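Local coordinates for SnoaL-like domain-containing protein (PDB 3H3H) that is of unknown function but has a SnoaL-like domain of the NTF2 clan, a cone-shaped fold that in many relatives encloses a ligand pocket, at residues Gly53-Lys58 against Gly62-Glu67; Ser31-Gly36 against Val114-His119; Arg70-Leu75 against Gly95-Leu100. All coordinates share one frame; numbering follows the deposited sequence.

All three contacts lie within one SnoaL-like domain, and none is a fully closed core. Contact 2 sits deepest: its centre is about 7 Å from the centre of the chain, and it joins two strand regions by apolar groups alone. Contact 1 is a surface contact, its centre about 11 Å from the chain centre; contact 3 is partly buried, its centre about 13 Å away. Contacts 1 and 3 share helix 58-71: contact 1 lies at its start, contact 3 at its end. Contact 1 has a direct backbone hydrogen bond and one bridging water; contact 3 has two waters and no direct bond. Contacts 1 and 2 reach the same sheet and touch where Lys58 NZ hydrogen-bonds to Tyr33 O.

Contact 1 (Gly53-Lys58 against Gly62-Glu67)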
ATOM      1  N   GLY B  53       6.835 -10.372  10.879  1.00 19.71           N
ATOM      2  CA  GLY B  53       6.538 -10.487   9.451  1.00 17.20           C
ATOM      3  C   GLY B  53       7.581  -9.859   8.560  1.00 15.38           C
ATOM      4  O   GLY B  53       7.303  -9.642   7.401  1.00 14.95           O
ATOM      5  N   ARG B  54       8.787  -9.626   9.089  1.00 17.28           N
ATOM      6  CA  ARG B  54       9.835  -8.922   8.332  1.00 15.53           C
ATOM      7  C   ARG B  54      11.073  -9.792   8.089  1.00 17.51           C
ATOM      8  O   ARG B  54      11.511 -10.567   8.951  1.00 18.50           O
ATOM      9  CB  ARG B  54      10.239  -7.650   9.099  1.00 21.41           C
ATOM     10  CG  ARG B  54       9.112  -6.589   9.168  1.00 28.16           C
ATOM     11  CD  ARG B  54       9.596  -5.243   9.797  1.00 39.65           C
ATOM     12  NE  ARG B  54       9.394  -5.201  11.242  1.00 52.46           N
ATOM     13  CZ  ARG B  54       8.223  -4.961  11.835  1.00 56.99           C
ATOM     14  NH1 ARG B  54       7.126  -4.757  11.110  1.00 61.49           N
ATOM     15  NH2 ARG B  54       8.143  -4.943  13.164  1.00 60.00           N
ATOM     16  N   LEU B  55      11.623  -9.647   6.909  1.00 16.62           N
ATOM     17  CA  LEU B  55      12.878 -10.236   6.526  1.00 14.66           C
ATOM     18  C   LEU B  55      13.614  -9.086   5.837  1.00 16.08           C
ATOM     19  O   LEU B  55      12.998  -8.144   5.414  1.00 15.15           O
ATOM     20  CB  LEU B  55      12.666 -11.388   5.574  1.00 19.97           C
ATOM     21  CG  LEU B  55      12.018 -12.686   6.094  1.00 22.36           C
ATOM     22  CD1 LEU B  55      11.728 -13.556   4.920  1.00 19.30           C
ATOM     23  CD2 LEU B  55      12.922 -13.337   7.106  1.00 23.22           C
ATOM     24  N   ARG B  56      14.933  -9.205   5.722  0.50 14.59           N
ATOM     25  CA  ARG B  56      15.756  -8.153   5.129  0.50 13.03           C
ATOM     26  C   ARG B  56      16.842  -8.714   4.262  0.50 13.11           C
ATOM     27  O   ARG B  56      17.489  -9.685   4.611  0.50 16.12           O
ATOM     28  CB  ARG B  56      16.410  -7.317   6.219  0.50 15.30           C
ATOM     29  CG  ARG B  56      17.232  -6.163   5.756  0.50 15.75           C
ATOM     30  CD  ARG B  56      17.685  -5.304   6.957  0.50 14.92           C
ATOM     31  NE  ARG B  56      18.214  -4.033   6.502  0.50 18.53           N
ATOM     32  CZ  ARG B  56      17.688  -2.830   6.713  0.50 19.65           C
ATOM     33  NH1 ARG B  56      16.607  -2.649   7.462  0.50 15.70           N
ATOM     34  NH2 ARG B  56      18.309  -1.784   6.193  0.50 29.38           N
ATOM     35  N   GLY B  57      17.047  -8.070   3.126  1.00 13.89           N
ATOM     36  CA  GLY B  57      18.170  -8.375   2.279  1.00 14.66           C
ATOM     37  C   GLY B  57      17.915  -9.428   1.243  1.00 17.99           C
ATOM     38  O   GLY B  57      17.039 -10.296   1.391  1.00 13.90           O
ATOM     39  N   LYS B  58      18.743  -9.386   0.196  1.00 16.96           N
ATOM     40  CA  LYS B  58      18.560 -10.298  -0.936  1.00 13.01           C
ATOM     41  C   LYS B  58      18.861 -11.769  -0.617  1.00 14.66           C
ATOM     42  O   LYS B  58      18.201 -12.636  -1.169  1.00 18.78           O
ATOM     43  CB  LYS B  58      19.400  -9.819  -2.114  1.00 15.27           C
ATOM     44  CG  LYS B  58      18.954  -8.462  -2.631  1.00 17.09           C
ATOM     45  CD  LYS B  58      19.607  -8.098  -3.968  1.00 16.49           C
ATOM     46  CE  LYS B  58      19.019  -6.916  -4.559  1.00 15.99           C
ATOM     47  NZ  LYS B  58      19.594  -6.413  -5.894  1.00 14.39           N
ATOM     48  N   GLY B  62      15.569 -13.497  -0.739  1.00 15.26           N
ATOM     49  CA  GLY B  62      15.768 -14.272  -1.962  1.00 13.92           C
ATOM     50  C   GLY B  62      15.651 -15.767  -1.732  1.00 13.03           C
ATOM     51  O   GLY B  62      15.151 -16.440  -2.611  1.00 15.13           O
ATOM     52  N   ALA B  63      16.120 -16.262  -0.576  1.00 13.84           N
ATOM     53  CA  ALA B  63      16.056 -17.697  -0.252  1.00 14.19           C
ATOM     54  C   ALA B  63      14.610 -18.163  -0.257  1.00 11.97           C
ATOM     55  O   ALA B  63      14.301 -19.229  -0.752  1.00 15.93           O
ATOM     56  CB  ALA B  63      16.740 -17.982   1.092  1.00 16.62           C
ATOM     57  N   TYR B  64      13.742 -17.340   0.303  1.00 13.35           N
ATOM     58  CA  TYR B  64      12.326 -17.660   0.338  1.00 14.47           C
ATOM     59  C   TYR B  64      11.713 -17.590  -1.034  1.00 11.35           C
ATOM     60  O   TYR B  64      10.950 -18.468  -1.445  1.00 13.61           O
ATOM     61  CB  TYR B  64      11.590 -16.742   1.298  1.00 14.34           C
ATOM     62  CG  TYR B  64      11.793 -17.206   2.742  1.00 18.13           C
ATOM     63  CD1 TYR B  64      11.068 -18.258   3.262  1.00 25.79           C
ATOM     64  CD2 TYR B  64      12.775 -16.609   3.554  1.00 19.86           C
ATOM     65  CE1 TYR B  64      11.299 -18.699   4.570  1.00 26.87           C
ATOM     66  CE2 TYR B  64      12.989 -17.027   4.847  1.00 19.68           C
ATOM     67  CZ  TYR B  64      12.265 -18.056   5.352  1.00 27.48           C
ATOM     68  OH  TYR B  64      12.525 -18.433   6.650  1.00 28.79           O
ATOM     69  N   TRP B  65      12.026 -16.532  -1.759  1.00 13.78           N
ATOM     70  CA  TRP B  65      11.474 -16.435  -3.102  1.00 12.08           C
ATOM     71  C   TRP B  65      11.943 -17.561  -4.025  1.00  9.93           C
ATOM     72  O   TRP B  65      11.152 -18.035  -4.884  1.00 11.58           O
ATOM     73  CB  TRP B  65      11.780 -15.063  -3.693  1.00 11.60           C
ATOM     74  CG  TRP B  65      11.115 -13.945  -2.931  1.00 12.56           C
ATOM     75  CD1 TRP B  65      10.233 -14.085  -1.902  1.00 14.34           C
ATOM     76  CD2 TRP B  65      11.316 -12.550  -3.128  1.00 12.98           C
ATOM     77  NE1 TRP B  65       9.852 -12.865  -1.450  1.00 16.31           N
ATOM     78  CE2 TRP B  65      10.479 -11.894  -2.209  1.00 12.79           C
ATOM     79  CE3 TRP B  65      12.093 -11.790  -4.026  1.00 14.98           C
ATOM     80  CZ2 TRP B  65      10.436 -10.533  -2.102  1.00 15.08           C
ATOM     81  CZ3 TRP B  65      12.045 -10.428  -3.950  1.00 18.30           C
ATOM     82  CH2 TRP B  65      11.209  -9.805  -2.987  1.00 14.69           C
ATOM     83  N   ARG B  66      13.218 -17.943  -3.901  1.00 12.02           N
ATOM     84  CA  ARG B  66      13.790 -19.029  -4.641  1.00 12.78           C
ATOM     85  C   ARG B  66      12.983 -20.286  -4.369  1.00 12.94           C
ATOM     86  O   ARG B  66      12.617 -21.001  -5.315  1.00 14.56           O
ATOM     87  CB  ARG B  66      15.278 -19.204  -4.319  1.00 11.70           C
ATOM     88  CG  ARG B  66      16.026 -20.284  -5.116  1.00 12.93           C
ATOM     89  CD  ARG B  66      17.535 -20.309  -4.784  1.00 16.53           C
ATOM     90  NE  ARG B  66      18.111 -19.005  -5.024  1.00 13.84           N
ATOM     91  CZ  ARG B  66      18.475 -18.127  -4.093  1.00 16.87           C
ATOM     92  NH1 ARG B  66      18.424 -18.408  -2.795  1.00 16.14           N
ATOM     93  NH2 ARG B  66      18.891 -16.945  -4.476  1.00 16.08           N
ATOM     94  N   GLU B  67      12.680 -20.540  -3.094  1.00 11.63           N
ATOM     95  CA  GLU B  67      11.912 -21.715  -2.764  1.00 13.01           C
ATOM     96  C   GLU B  67      10.459 -21.623  -3.205  1.00 11.06           C
ATOM     97  O   GLU B  67       9.892 -22.637  -3.656  1.00 14.15           O
ATOM     98  CB  GLU B  67      12.017 -22.013  -1.281  1.00 13.97           C
ATOM     99  CG  GLU B  67      11.402 -23.333  -0.855  1.00 19.34           C
ATOM    100  CD  GLU B  67      12.013 -24.584  -1.506  1.00 17.30           C
ATOM    101  OE1 GLU B  67      13.129 -24.539  -2.081  1.00 25.71           O
ATOM    102  OE2 GLU B  67      11.372 -25.637  -1.442  1.00 16.32           O
TER
HETATM  103  O   HOH W   1      19.491 -14.435  -3.158  1.00 24.50           O
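Leu55 and Tyr64 form the apolar half of this contact, between strand 54-56 and helix 58-71. The Leu55 side chain starts toward the helix from CB. Its first torsion (chi1 -69°) sets CG anti to the carbonyl carbon, and the chain then carries CD1 to the tyrosine ring. This branch does the touching. It lies 3.5 Å from Tyr64 CD2, and the same Leu55 CD1 is 3.7 Å from Tyr64 CE2. The methyl meets this side of the ring obliquely, and the two side chains cross at about a right angle. Tyr64 also comes near a bound unidentified ligand.

The polar half is the first turn of the helix. Gly57 is its N-cap residue. Gly62 N donates to Lys58 O at 2.8 Å, but the bond is bent, with an N-H...O angle of 130°. The donor stands well above the carbonyl plane. Lys58 O also accepts from a water at 3.0 Å. That water accepts in turn from Arg66 NH2, at the edge of the guanidinium and in its plane. One carbonyl oxygen is thus held by an amide and a water.

Lys58 NZ is hydrogen-bonded outside the contact, to the carbonyl oxygens of Tyr33 and Leu30. Leu55 also packs on Ile44 of helix 42-48, and Tyr64 on Ala48. Strand 54-56 pairs with strand 37-40 at the margin of the sheet.

Contact 2 (Ser31-Gly36 against Val114-His119); sequences SHYADG and VKALAH
A classic beta bulge marks the start of this contact, where Val114 and Lys115 both face His106 on the neighbouring strand 100-107. The bulge lies in the long strand 113-121 of the curved sheet. Against it rests the short strand 33-34, just before the chain turns a corner at Asp35 and Gly36.

Ala34 and Val114 make the closer touch. Their CA atoms are 5.3 Å apart. Ala34 CB points toward the other segment and meets Val114 CG1 at 3.7 Å. Val114 chi1 of -65° sets CG1 anti to the carbonyl carbon and puts this methyl against the alanine. The two groups meet methyl to methyl, and no hydrogen bond crosses between the segments.

The second touch is looser. Tyr33 CE2 lies 4.5 Å from Ala116 CB. The methyl sits at the edge of the phenol ring, near its plane, so this is not a stack over a face. Both residues are buried. The ring is held at its far end as well, because Tyr33 OH is hydrogen-bonded to Trp17 NE1. The rings of Tyr33 and Trp65 meet edge-to-face. The side chain of Tyr33 is about 5 Å from a bound unidentified ligand, consistent with a place near the pocket that relatives of this fold often have.

Backbone hydrogen bonds from His32 and Ala34 to Val113, just before Val114, join the two parts of the chain next to the contact. Ala116 also packs on Met39 of strand 37-40 and on Phe105 of strand 100-107, the two strands that flank 113-121.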
ATOM      1  N   SER B  31      16.647  -7.713  -9.261  1.00 11.84           N
ATOM      2  CA  SER B  31      17.286  -6.568  -9.887  1.00 14.13           C
ATOM      3  C   SER B  31      16.544  -5.287  -9.526  1.00 11.37           C
ATOM      4  O   SER B  31      17.127  -4.234  -9.576  1.00 13.22           O
ATOM      5  CB  SER B  31      17.362  -6.699 -11.412  1.00 13.87           C
ATOM      6  OG  SER B  31      16.097  -6.505 -12.023  1.00 13.31           O
ATOM      7  N   HIS B  32      15.285  -5.396  -9.116  1.00 13.18           N
ATOM      8  CA  HIS B  32      14.503  -4.255  -8.840  1.00 13.74           C
ATOM      9  C   HIS B  32      14.695  -3.744  -7.409  1.00 15.42           C
ATOM     10  O   HIS B  32      14.122  -2.736  -7.077  1.00 15.40           O
ATOM     11  CB  HIS B  32      13.031  -4.575  -9.024  1.00 15.84           C
ATOM     12  CG  HIS B  32      12.709  -4.835 -10.458  1.00 15.57           C
ATOM     13  ND1 HIS B  32      12.705  -3.824 -11.406  1.00 15.05           N
ATOM     14  CD2 HIS B  32      12.569  -6.001 -11.138  1.00 20.33           C
ATOM     15  CE1 HIS B  32      12.476  -4.359 -12.595  1.00 17.87           C
ATOM     16  NE2 HIS B  32      12.409  -5.674 -12.466  1.00 16.66           N
ATOM     17  N   TYR B  33      15.420  -4.507  -6.606  1.00 12.44           N
ATOM     18  CA  TYR B  33      15.518  -4.244  -5.157  1.00 12.75           C
ATOM     19  C   TYR B  33      16.904  -3.766  -4.787  1.00 14.47           C
ATOM     20  O   TYR B  33      17.900  -4.205  -5.354  1.00 14.26           O
ATOM     21  CB  TYR B  33      15.170  -5.516  -4.380  1.00 12.11           C
ATOM     22  CG  TYR B  33      13.716  -5.968  -4.509  1.00 11.72           C
ATOM     23  CD1 TYR B  33      13.271  -6.671  -5.640  1.00 10.67           C
ATOM     24  CD2 TYR B  33      12.770  -5.655  -3.554  1.00 13.81           C
ATOM     25  CE1 TYR B  33      12.000  -7.051  -5.770  1.00 13.13           C
ATOM     26  CE2 TYR B  33      11.482  -6.041  -3.659  1.00 11.64           C
ATOM     27  CZ  TYR B  33      11.067  -6.751  -4.780  1.00 10.85           C
ATOM     28  OH  TYR B  33       9.794  -7.253  -4.922  1.00 14.69           O
ATOM     29  N   ALA B  34      16.939  -2.868  -3.812  1.00 14.12           N
ATOM     30  CA  ALA B  34      18.154  -2.372  -3.227  1.00 13.35           C
ATOM     31  C   ALA B  34      18.774  -3.406  -2.266  1.00 12.88           C
ATOM     32  O   ALA B  34      18.083  -4.265  -1.744  1.00 13.01           O
ATOM     33  CB  ALA B  34      17.864  -1.081  -2.460  1.00 15.17           C
ATOM     34  N   ASP B  35      20.090  -3.344  -2.102  1.00 13.54           N
ATOM     35  CA  ASP B  35      20.719  -4.148  -1.082  1.00 15.04           C
ATOM     36  C   ASP B  35      20.074  -3.826   0.264  1.00 14.40           C
ATOM     37  O   ASP B  35      19.798  -2.666   0.591  1.00 14.52           O
ATOM     38  CB  ASP B  35      22.217  -3.860  -1.013  1.00 13.53           C
ATOM     39  CG  ASP B  35      22.963  -4.329  -2.269  1.00 15.57           C
ATOM     40  OD1 ASP B  35      22.566  -5.303  -2.886  1.00 20.03           O
ATOM     41  OD2 ASP B  35      23.990  -3.715  -2.594  1.00 28.56           O
ATOM     42  N   GLY B  36      19.855  -4.877   1.048  1.00 12.90           N
ATOM     43  CA  GLY B  36      19.308  -4.733   2.344  1.00 12.47           C
ATOM     44  C   GLY B  36      17.867  -4.304   2.406  1.00 11.97           C
ATOM     45  O   GLY B  36      17.407  -3.845   3.437  1.00 15.01           O
ATOM     46  N   VAL B 114      13.560  -0.255  -1.588  1.00 12.16           N
ATOM     47  CA  VAL B 114      14.245  -0.349  -0.302  1.00 12.12           C
ATOM     48  C   VAL B 114      13.353  -0.996   0.745  1.00 11.39           C
ATOM     49  O   VAL B 114      13.843  -1.458   1.771  1.00 11.45           O
ATOM     50  CB  VAL B 114      14.735   1.027   0.163  1.00 10.13           C
ATOM     51  CG1 VAL B 114      15.789   1.546  -0.797  1.00 12.10           C
ATOM     52  CG2 VAL B 114      13.600   2.051   0.407  1.00 11.43           C
ATOM     53  N   LYS B 115      12.028  -0.968   0.513  1.00 10.53           N
ATOM     54  CA  LYS B 115      11.077  -1.509   1.464  1.00 12.15           C
ATOM     55  C   LYS B 115       9.813  -1.941   0.697  1.00 13.86           C
ATOM     56  O   LYS B 115       9.290  -1.165  -0.086  1.00 14.48           O
ATOM     57  CB  LYS B 115      10.688  -0.510   2.551  1.00 15.57           C
ATOM     58  CG  LYS B 115       9.795  -1.078   3.612  1.00 21.96           C
ATOM     59  CD  LYS B 115       9.608  -0.056   4.740  1.00 25.32           C
ATOM     60  CE  LYS B 115       8.860  -0.611   5.936  1.00 39.66           C
ATOM     61  NZ  LYS B 115       9.299   0.017   7.226  1.00 48.15           N
ATOM     62  N   ALA B 116       9.324  -3.127   0.958  1.00 13.03           N
ATOM     63  CA  ALA B 116       8.088  -3.605   0.329  1.00 13.09           C
ATOM     64  C   ALA B 116       7.243  -4.242   1.385  1.00 13.73           C
ATOM     65  O   ALA B 116       7.774  -4.843   2.306  1.00 14.78           O
ATOM     66  CB  ALA B 116       8.345  -4.571  -0.842  1.00 13.57           C
ATOM     67  N   LEU B 117       5.916  -4.040   1.269  1.00 12.01           N
ATOM     68  CA  LEU B 117       4.950  -4.587   2.249  1.00 12.21           C
ATOM     69  C   LEU B 117       3.831  -5.233   1.440  1.00 13.31           C
ATOM     70  O   LEU B 117       3.239  -4.606   0.580  1.00 13.29           O
ATOM     71  CB  LEU B 117       4.329  -3.479   3.079  1.00 13.44           C
ATOM     72  CG  LEU B 117       5.231  -2.530   3.812  1.00 23.06           C
ATOM     73  CD1 LEU B 117       5.794  -1.457   2.839  1.00 20.14           C
ATOM     74  CD2 LEU B 117       4.379  -1.888   4.934  1.00 27.04           C
ATOM     75  N   ALA B 118       3.543  -6.497   1.747  1.00 10.60           N
ATOM     76  CA  ALA B 118       2.535  -7.260   1.078  1.00 12.95           C
ATOM     77  C   ALA B 118       1.225  -7.201   1.890  1.00 12.44           C
ATOM     78  O   ALA B 118       1.239  -7.189   3.137  1.00 14.21           O
ATOM     79  CB  ALA B 118       2.999  -8.680   0.916  1.00 13.77           C
ATOM     80  N   HIS B 119       0.103  -7.244   1.179  1.00 11.91           N
ATOM     81  CA  HIS B 119      -1.214  -7.251   1.762  1.00 11.15           C
ATOM     82  C   HIS B 119      -2.035  -8.197   0.943  1.00 12.69           C
ATOM     83  O   HIS B 119      -1.888  -8.252  -0.287  1.00 11.38           O
ATOM     84  CB  HIS B 119      -1.899  -5.895   1.664  1.00 11.52           C
ATOM     85  CG  HIS B 119      -1.134  -4.761   2.260  1.00 10.76           C
ATOM     86  ND1 HIS B 119      -0.037  -4.195   1.638  1.00 12.57           N
ATOM     87  CD2 HIS B 119      -1.356  -4.042   3.390  1.00 14.43           C
ATOM     88  CE1 HIS B 119       0.454  -3.252   2.442  1.00 16.30           C
ATOM     89  NE2 HIS B 119      -0.364  -3.102   3.480  1.00 13.44           N
TER

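Contact 3 (Arg70-Leu75 against Gly95-Leu100)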
ATOM      1  N   ARG B  70      10.401 -22.618  -6.728  1.00 17.53           N
ATOM      2  CA  ARG B  70      10.625 -24.039  -6.855  1.00 21.14           C
ATOM      3  C   ARG B  70       9.335 -24.837  -6.518  1.00 19.68           C
ATOM      4  O   ARG B  70       8.953 -25.781  -7.222  1.00 20.27           O
ATOM      5  CB  ARG B  70      11.814 -24.389  -5.949  1.00 20.53           C
ATOM      6  CG  ARG B  70      12.324 -25.751  -6.056  1.00 26.56           C
ATOM      7  CD  ARG B  70      13.598 -25.915  -5.213  1.00 21.40           C
ATOM      8  NE  ARG B  70      13.728 -27.296  -4.896  1.00 26.43           N
ATOM      9  CZ  ARG B  70      14.219 -28.215  -5.714  1.00 36.21           C
ATOM     10  NH1 ARG B  70      14.663 -27.884  -6.919  1.00 39.40           N
ATOM     11  NH2 ARG B  70      14.261 -29.472  -5.320  1.00 32.27           N
HETATM   12  N   MSE B  71       8.662 -24.458  -5.444  0.50 17.90           N
HETATM   13  CA  MSE B  71       7.485 -25.168  -5.008  0.50 18.72           C
HETATM   14  C   MSE B  71       6.220 -24.840  -5.810  0.50 17.73           C
HETATM   15  O   MSE B  71       5.341 -25.701  -5.947  0.50 14.71           O
HETATM   16  CB  MSE B  71       7.213 -24.826  -3.558  0.50 18.84           C
HETATM   17  CG  MSE B  71       8.245 -25.383  -2.620  0.50 21.81           C
HETATM   18 SE   MSE B  71       7.594 -25.039  -0.852  0.38 21.81          SE
HETATM   19  CE  MSE B  71       6.003 -26.173  -0.904  0.50 33.47           C
ATOM     20  N   ILE B  72       6.157 -23.628  -6.370  1.00 18.72           N
ATOM     21  CA  ILE B  72       4.962 -23.171  -7.102  1.00 18.27           C
ATOM     22  C   ILE B  72       5.466 -22.943  -8.530  1.00 18.45           C
ATOM     23  O   ILE B  72       5.631 -21.802  -8.973  1.00 15.16           O
ATOM     24  CB  ILE B  72       4.340 -21.868  -6.542  1.00 19.57           C
ATOM     25  CG1 ILE B  72       4.151 -21.931  -5.024  1.00 21.77           C
ATOM     26  CG2 ILE B  72       2.980 -21.586  -7.266  1.00 21.33           C
ATOM     27  CD1 ILE B  72       3.635 -20.652  -4.433  1.00 26.26           C
ATOM     28  N   PRO B  73       5.718 -24.029  -9.267  1.00 18.37           N
ATOM     29  CA  PRO B  73       6.470 -23.913 -10.523  1.00 23.92           C
ATOM     30  C   PRO B  73       5.738 -23.193 -11.633  1.00 25.57           C
ATOM     31  O   PRO B  73       6.358 -22.697 -12.593  1.00 30.61           O
ATOM     32  CB  PRO B  73       6.750 -25.387 -10.896  1.00 25.82           C
ATOM     33  CG  PRO B  73       5.761 -26.145 -10.202  1.00 21.86           C
ATOM     34  CD  PRO B  73       5.495 -25.444  -8.921  1.00 19.51           C
ATOM     35  N   ASP B  74       4.430 -23.109 -11.503  0.50 22.74           N
ATOM     36  CA  ASP B  74       3.629 -22.379 -12.462  0.50 25.45           C
ATOM     37  C   ASP B  74       2.994 -21.173 -11.769  0.50 24.05           C
ATOM     38  O   ASP B  74       1.845 -20.816 -12.026  0.50 27.36           O
ATOM     39  CB  ASP B  74       2.578 -23.310 -13.075  0.50 25.17           C
ATOM     40  CG  ASP B  74       3.181 -24.570 -13.634  0.50 30.25           C
ATOM     41  OD1 ASP B  74       2.601 -25.652 -13.413  0.50 34.76           O
ATOM     42  OD2 ASP B  74       4.243 -24.488 -14.288  0.50 35.45           O
ATOM     43  N   LEU B  75       3.759 -20.558 -10.861  1.00 19.77           N
ATOM     44  CA  LEU B  75       3.366 -19.325 -10.211  1.00 17.38           C
ATOM     45  C   LEU B  75       3.058 -18.274 -11.263  1.00 16.19           C
ATOM     46  O   LEU B  75       3.791 -18.108 -12.236  1.00 14.69           O
ATOM     47  CB  LEU B  75       4.510 -18.796  -9.318  1.00 14.23           C
ATOM     48  CG  LEU B  75       4.314 -17.434  -8.646  1.00 16.16           C
ATOM     49  CD1 LEU B  75       5.060 -17.217  -7.290  1.00 16.95           C
ATOM     50  CD2 LEU B  75       4.750 -16.276  -9.588  1.00 15.37           C
ATOM     51  N   GLY B  95      -2.746 -13.010  -6.953  1.00 22.04           N
ATOM     52  CA  GLY B  95      -1.625 -13.869  -6.585  1.00 23.79           C
ATOM     53  C   GLY B  95      -1.657 -15.229  -7.227  1.00 22.32           C
ATOM     54  O   GLY B  95      -2.601 -15.616  -7.940  1.00 20.47           O
ATOM     55  N   ALA B  96      -0.553 -15.936  -6.989  1.00 24.90           N
ATOM     56  CA  ALA B  96      -0.306 -17.270  -7.563  1.00 24.86           C
ATOM     57  C   ALA B  96      -1.455 -18.250  -7.291  1.00 25.17           C
ATOM     58  O   ALA B  96      -1.696 -19.125  -8.122  1.00 24.65           O
ATOM     59  CB  ALA B  96       0.964 -17.823  -7.040  1.00 22.63           C
ATOM     60  N   LYS B  97      -2.161 -18.090  -6.159  1.00 23.70           N
ATOM     61  CA  LYS B  97      -3.250 -19.013  -5.807  1.00 25.18           C
ATOM     62  C   LYS B  97      -4.629 -18.331  -5.764  1.00 26.49           C
ATOM     63  O   LYS B  97      -5.582 -18.836  -5.162  1.00 26.06           O
ATOM     64  CB  LYS B  97      -2.926 -19.690  -4.471  1.00 23.66           C
ATOM     65  CG  LYS B  97      -1.567 -20.446  -4.501  1.00 25.96           C
ATOM     66  CD  LYS B  97      -1.604 -21.531  -5.529  1.00 28.40           C
ATOM     67  CE  LYS B  97      -0.363 -22.396  -5.477  1.00 28.76           C
ATOM     68  NZ  LYS B  97      -0.530 -23.476  -6.470  1.00 28.39           N
ATOM     69  N   GLY B  98      -4.734 -17.187  -6.422  1.00 22.54           N
ATOM     70  CA  GLY B  98      -6.013 -16.538  -6.565  1.00 20.40           C
ATOM     71  C   GLY B  98      -6.304 -15.529  -5.470  1.00 16.91           C
ATOM     72  O   GLY B  98      -7.340 -14.904  -5.455  1.00 16.84           O
ATOM     73  N   ARG B  99      -5.406 -15.397  -4.502  1.00 17.29           N
ATOM     74  CA  ARG B  99      -5.606 -14.367  -3.520  1.00 20.42           C
ATOM     75  C   ARG B  99      -5.470 -13.027  -4.197  1.00 16.85           C
ATOM     76  O   ARG B  99      -4.676 -12.864  -5.144  1.00 16.94           O
ATOM     77  CB  ARG B  99      -4.494 -14.341  -2.477  1.00 25.14           C
ATOM     78  CG  ARG B  99      -4.380 -15.517  -1.573  1.00 25.13           C
ATOM     79  CD  ARG B  99      -3.104 -15.309  -0.732  1.00 27.04           C
ATOM     80  NE  ARG B  99      -3.029 -16.392   0.234  1.00 33.89           N
ATOM     81  CZ  ARG B  99      -2.378 -17.556   0.097  1.00 37.60           C
ATOM     82  NH1 ARG B  99      -1.650 -17.874  -0.978  1.00 35.37           N
ATOM     83  NH2 ARG B  99      -2.476 -18.426   1.087  1.00 30.57           N
ATOM     84  N   LEU B 100      -6.190 -12.079  -3.652  1.00 16.08           N
ATOM     85  CA  LEU B 100      -6.038 -10.703  -4.052  1.00 12.26           C
ATOM     86  C   LEU B 100      -4.872 -10.142  -3.261  1.00 13.54           C
ATOM     87  O   LEU B 100      -4.725 -10.382  -2.072  1.00 14.88           O
ATOM     88  CB  LEU B 100      -7.287  -9.935  -3.772  1.00 15.74           C
ATOM     89  CG  LEU B 100      -7.570  -8.676  -4.564  1.00 25.60           C
ATOM     90  CD1 LEU B 100      -7.627  -8.911  -6.107  1.00 19.20           C
ATOM     91  CD2 LEU B 100      -8.874  -8.033  -4.016  1.00 21.40           C
TER
HETATM   92  O   HOH W   2      -0.008 -19.375 -10.136  1.00 24.27           O
HETATM   93  O   HOH W   3       0.547 -22.220  -9.253  1.00 37.14           O
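Ile72 and Lys97 cross obliquely, and Leu75 meets Ala96 beside them. Ile72 CG2 is the branch that reaches across. It stands anti to the backbone N, which turns this methyl toward the lysine. The lysine chain is bent at chi2 (-61°) and then runs extended, so that its aliphatic end crosses the isoleucine at CE. Lys97 CE comes to 3.9 Å from Ile72 CG2, and Lys97 NZ is 4.1 Å from that same methyl. Ala96 CB points toward the other segment. It meets Leu75 CG at 3.7 Å and, more loosely, Ile72 CG2 at 4.3 Å. The alanine methyl therefore touches both Leu75 and Ile72.

Each segment contains a type I beta turn, Ile72 to Leu75 and Gly95 to Gly98. The first follows the end of helix 58-71. The second belongs to the loop that joins strands 88-94 and 100-107. Outside the two segments, His24 NE2 is hydrogen-bonded to Leu75 O.

No direct hydrogen bond joins the segments. One water donates to Ala96 O at 2.6 Å and to Asp74 O at 3.0 Å. A second accepts from Lys97 NZ at 3.2 Å, and its bond to Asp74 O is weak. The two turns are thus probably held by dispersion between methyl and methylene groups and by solvent bridges, with no direct polar bond to fix their exact spacing.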